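Local structure of ATP-dependent 6-phosphofructokinase subunit beta (Saccharomyces cerevisiae, 3O8O) at residues T294-L302 against L541-D549. The protein catalyses, as part of an allosteric phosphofructokinase, the ATP-dependent phosphorylation of fructose 6-phosphate to fructose 1,6-bisphosphate, the first committed step of glycolysis. Residues are numbered along the deposited sequence; the frame is centred on the assembly and turned at random.
Sequences TAVAYDRIL and LNALMEYCD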
# COMPACT_ATOMS: atom_id res chain seq x y z
N THR B 294 -8.02 10.21 36.83
CA THR B 294 -6.63 9.97 36.48
C THR B 294 -5.98 11.30 36.13
O THR B 294 -6.64 12.24 35.68
CB THR B 294 -6.57 9.05 35.28
OG1 THR B 294 -6.36 9.83 34.09
CG2 THR B 294 -7.88 8.30 35.14
N ALA B 295 -4.67 11.39 36.31
CA ALA B 295 -4.04 12.65 35.98
C ALA B 295 -4.15 13.01 34.50
O ALA B 295 -3.98 12.15 33.62
CB ALA B 295 -2.59 12.62 36.41
N VAL B 296 -4.45 14.27 34.23
CA VAL B 296 -4.54 14.82 32.89
C VAL B 296 -3.10 14.79 32.34
O VAL B 296 -2.15 14.84 33.11
CB VAL B 296 -5.09 16.28 32.96
CG1 VAL B 296 -4.67 17.11 31.72
CG2 VAL B 296 -6.60 16.23 33.11
N ALA B 297 -2.95 14.73 31.02
CA ALA B 297 -1.61 14.66 30.42
C ALA B 297 -0.67 15.69 31.01
O ALA B 297 0.48 15.37 31.32
CB ALA B 297 -1.69 14.81 28.87
N TYR B 298 -1.13 16.93 31.16
CA TYR B 298 -0.26 17.95 31.71
C TYR B 298 0.24 17.52 33.09
O TYR B 298 1.44 17.56 33.36
CB TYR B 298 -0.99 19.28 31.80
CG TYR B 298 -0.11 20.42 32.29
CD1 TYR B 298 0.77 21.06 31.43
CD2 TYR B 298 -0.13 20.81 33.64
CE1 TYR B 298 1.63 22.07 31.88
CE2 TYR B 298 0.74 21.83 34.11
CZ TYR B 298 1.62 22.45 33.22
OH TYR B 298 2.51 23.41 33.63
N ASP B 299 -0.66 17.08 33.96
CA ASP B 299 -0.23 16.67 35.28
C ASP B 299 0.72 15.49 35.23
O ASP B 299 1.77 15.52 35.87
CB ASP B 299 -1.41 16.35 36.20
CG ASP B 299 -2.01 17.60 36.82
OD1 ASP B 299 -1.25 18.54 37.15
OD2 ASP B 299 -3.23 17.64 36.98
N ARG B 300 0.39 14.45 34.48
CA ARG B 300 1.31 13.33 34.40
C ARG B 300 2.70 13.85 34.02
O ARG B 300 3.67 13.62 34.75
CB ARG B 300 0.85 12.32 33.37
CG ARG B 300 -0.43 11.64 33.71
CD ARG B 300 -0.70 10.51 32.75
NE ARG B 300 -2.12 10.15 32.78
CZ ARG B 300 -2.64 9.06 32.24
NH1 ARG B 300 -1.87 8.17 31.62
NH2 ARG B 300 -3.94 8.85 32.34
N ILE B 301 2.79 14.55 32.90
CA ILE B 301 4.06 15.07 32.41
C ILE B 301 4.75 16.00 33.41
O ILE B 301 5.98 15.98 33.55
CB ILE B 301 3.87 15.81 31.08
CG1 ILE B 301 3.22 14.84 30.08
CG2 ILE B 301 5.22 16.29 30.55
CD1 ILE B 301 2.79 15.48 28.76
N LEU B 302 3.97 16.80 34.11
CA LEU B 302 4.54 17.71 35.08
C LEU B 302 5.11 16.92 36.24
O LEU B 302 6.27 17.07 36.60
CB LEU B 302 3.49 18.69 35.61
CG LEU B 302 3.97 19.57 36.77
CD1 LEU B 302 5.19 20.40 36.34
CD2 LEU B 302 2.86 20.47 37.20
N LEU B 541 -3.08 15.62 22.86
CA LEU B 541 -2.23 14.90 23.78
C LEU B 541 -3.05 14.03 24.73
O LEU B 541 -2.69 12.90 25.03
CB LEU B 541 -1.39 15.90 24.59
CG LEU B 541 -0.33 15.19 25.45
CD1 LEU B 541 0.60 14.46 24.51
CD2 LEU B 541 0.46 16.15 26.29
N ASN B 542 -4.16 14.55 25.20
CA ASN B 542 -4.98 13.78 26.11
C ASN B 542 -5.73 12.69 25.36
O ASN B 542 -5.84 11.55 25.84
CB ASN B 542 -5.96 14.71 26.84
CG ASN B 542 -5.36 15.31 28.08
OD1 ASN B 542 -5.31 14.67 29.14
ND2 ASN B 542 -4.88 16.55 27.96
N ALA B 543 -6.24 13.05 24.20
CA ALA B 543 -6.99 12.13 23.36
C ALA B 543 -6.16 10.88 23.12
O ALA B 543 -6.65 9.75 23.26
CB ALA B 543 -7.29 12.78 22.05
N LEU B 544 -4.91 11.11 22.73
CA LEU B 544 -3.98 10.04 22.43
C LEU B 544 -3.62 9.30 23.69
O LEU B 544 -3.65 8.08 23.73
CB LEU B 544 -2.73 10.59 21.77
CG LEU B 544 -1.64 9.60 21.36
CD1 LEU B 544 -2.25 8.49 20.55
CD2 LEU B 544 -0.58 10.28 20.53
N MET B 545 -3.32 10.04 24.75
CA MET B 545 -2.95 9.43 26.01
C MET B 545 -4.01 8.47 26.54
O MET B 545 -3.69 7.36 26.96
CB MET B 545 -2.66 10.49 27.06
CG MET B 545 -2.44 9.90 28.42
SD MET B 545 -2.59 11.15 29.73
CE MET B 545 -4.33 11.30 29.84
N GLU B 546 -5.27 8.89 26.54
CA GLU B 546 -6.32 8.01 27.02
C GLU B 546 -6.47 6.79 26.12
O GLU B 546 -6.70 5.68 26.59
CB GLU B 546 -7.64 8.76 27.12
CG GLU B 546 -7.60 9.83 28.14
CD GLU B 546 -8.97 10.39 28.39
OE1 GLU B 546 -9.57 10.86 27.41
OE2 GLU B 546 -9.44 10.37 29.55
N TYR B 547 -6.34 7.00 24.81
CA TYR B 547 -6.44 5.92 23.84
C TYR B 547 -5.41 4.88 24.24
O TYR B 547 -5.75 3.70 24.44
CB TYR B 547 -6.12 6.44 22.45
CG TYR B 547 -6.21 5.41 21.34
CD1 TYR B 547 -7.37 5.24 20.61
CD2 TYR B 547 -5.10 4.62 21.00
CE1 TYR B 547 -7.44 4.32 19.59
CE2 TYR B 547 -5.16 3.68 19.97
CZ TYR B 547 -6.34 3.55 19.27
OH TYR B 547 -6.43 2.66 18.23
N CYS B 548 -4.16 5.32 24.35
CA CYS B 548 -3.05 4.45 24.75
C CYS B 548 -3.28 3.69 26.06
O CYS B 548 -2.93 2.51 26.18
CB CYS B 548 -1.79 5.27 24.87
SG CYS B 548 -1.28 5.77 23.31
N ASP B 549 -3.86 4.35 27.05
CA ASP B 549 -4.13 3.69 28.32
C ASP B 549 -5.02 2.53 28.01
O ASP B 549 -4.79 1.43 28.45
CB ASP B 549 -4.89 4.61 29.29
CG ASP B 549 -4.01 5.65 29.93
OD1 ASP B 549 -2.83 5.36 30.19
OD2 ASP B 549 -4.52 6.75 30.19
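Met545 and Arg300 meet where the first turns of helix 297-316, in the N-terminal catalytic half of the chain, cross helix 537-558 of the C-terminal regulatory half. The two phosphofructokinase-type domains are thus joined by a helix-helix packing, in which the axes of segments 297-302 and 541-549 approach to 10.6 Å at an angle of 78°. From the regulatory side, the Met545 thioether lies over one face of the Arg300 guanidinium, with SD 3.2 Å above the plane and over its centre. Met545 CG stands anti to the backbone N (chi1 173°), and a bend at the last torsion turns CE along that face towards NH2. Oxygens line the edge of the guanidinium. Asp549, one helical turn beyond Met545, receives Arg300 end-on in a salt bridge, its carboxylate nearly coplanar with the guanidinium. Arg300 NH1 reaches Asp549 OD1 at 3.3 Å, and NH2 reaches OD2 at 3.1 Å. On the catalytic side, Arg300 NE donates to Ala295 O at 2.9 Å, while NH2 also bonds to Thr294 OG1. A further bond from NH1 to Ala582 O brings in helix 574-583, so the rotation of the buried guanidinium is fixed by partners from both domains.

Beside this polar group, the Ala297 methyl sits in an apolar patch between Leu541 CD2 and Met545 SD. Leu541 CD2 also meets Ile301 CD1 tip to tip, and Tyr578 packs against Ile301. Asn542 packs beside Ala297: its ND2 turns back to Asp538 O within its own helix, and Val296 CG1 rests against the amide. The Ala297 backbone NH, at the start of helix 297-316, donates to Asn542 OD1 at 3.0 Å in a nearly straight bond, approaching from 32° off the carbonyl plane.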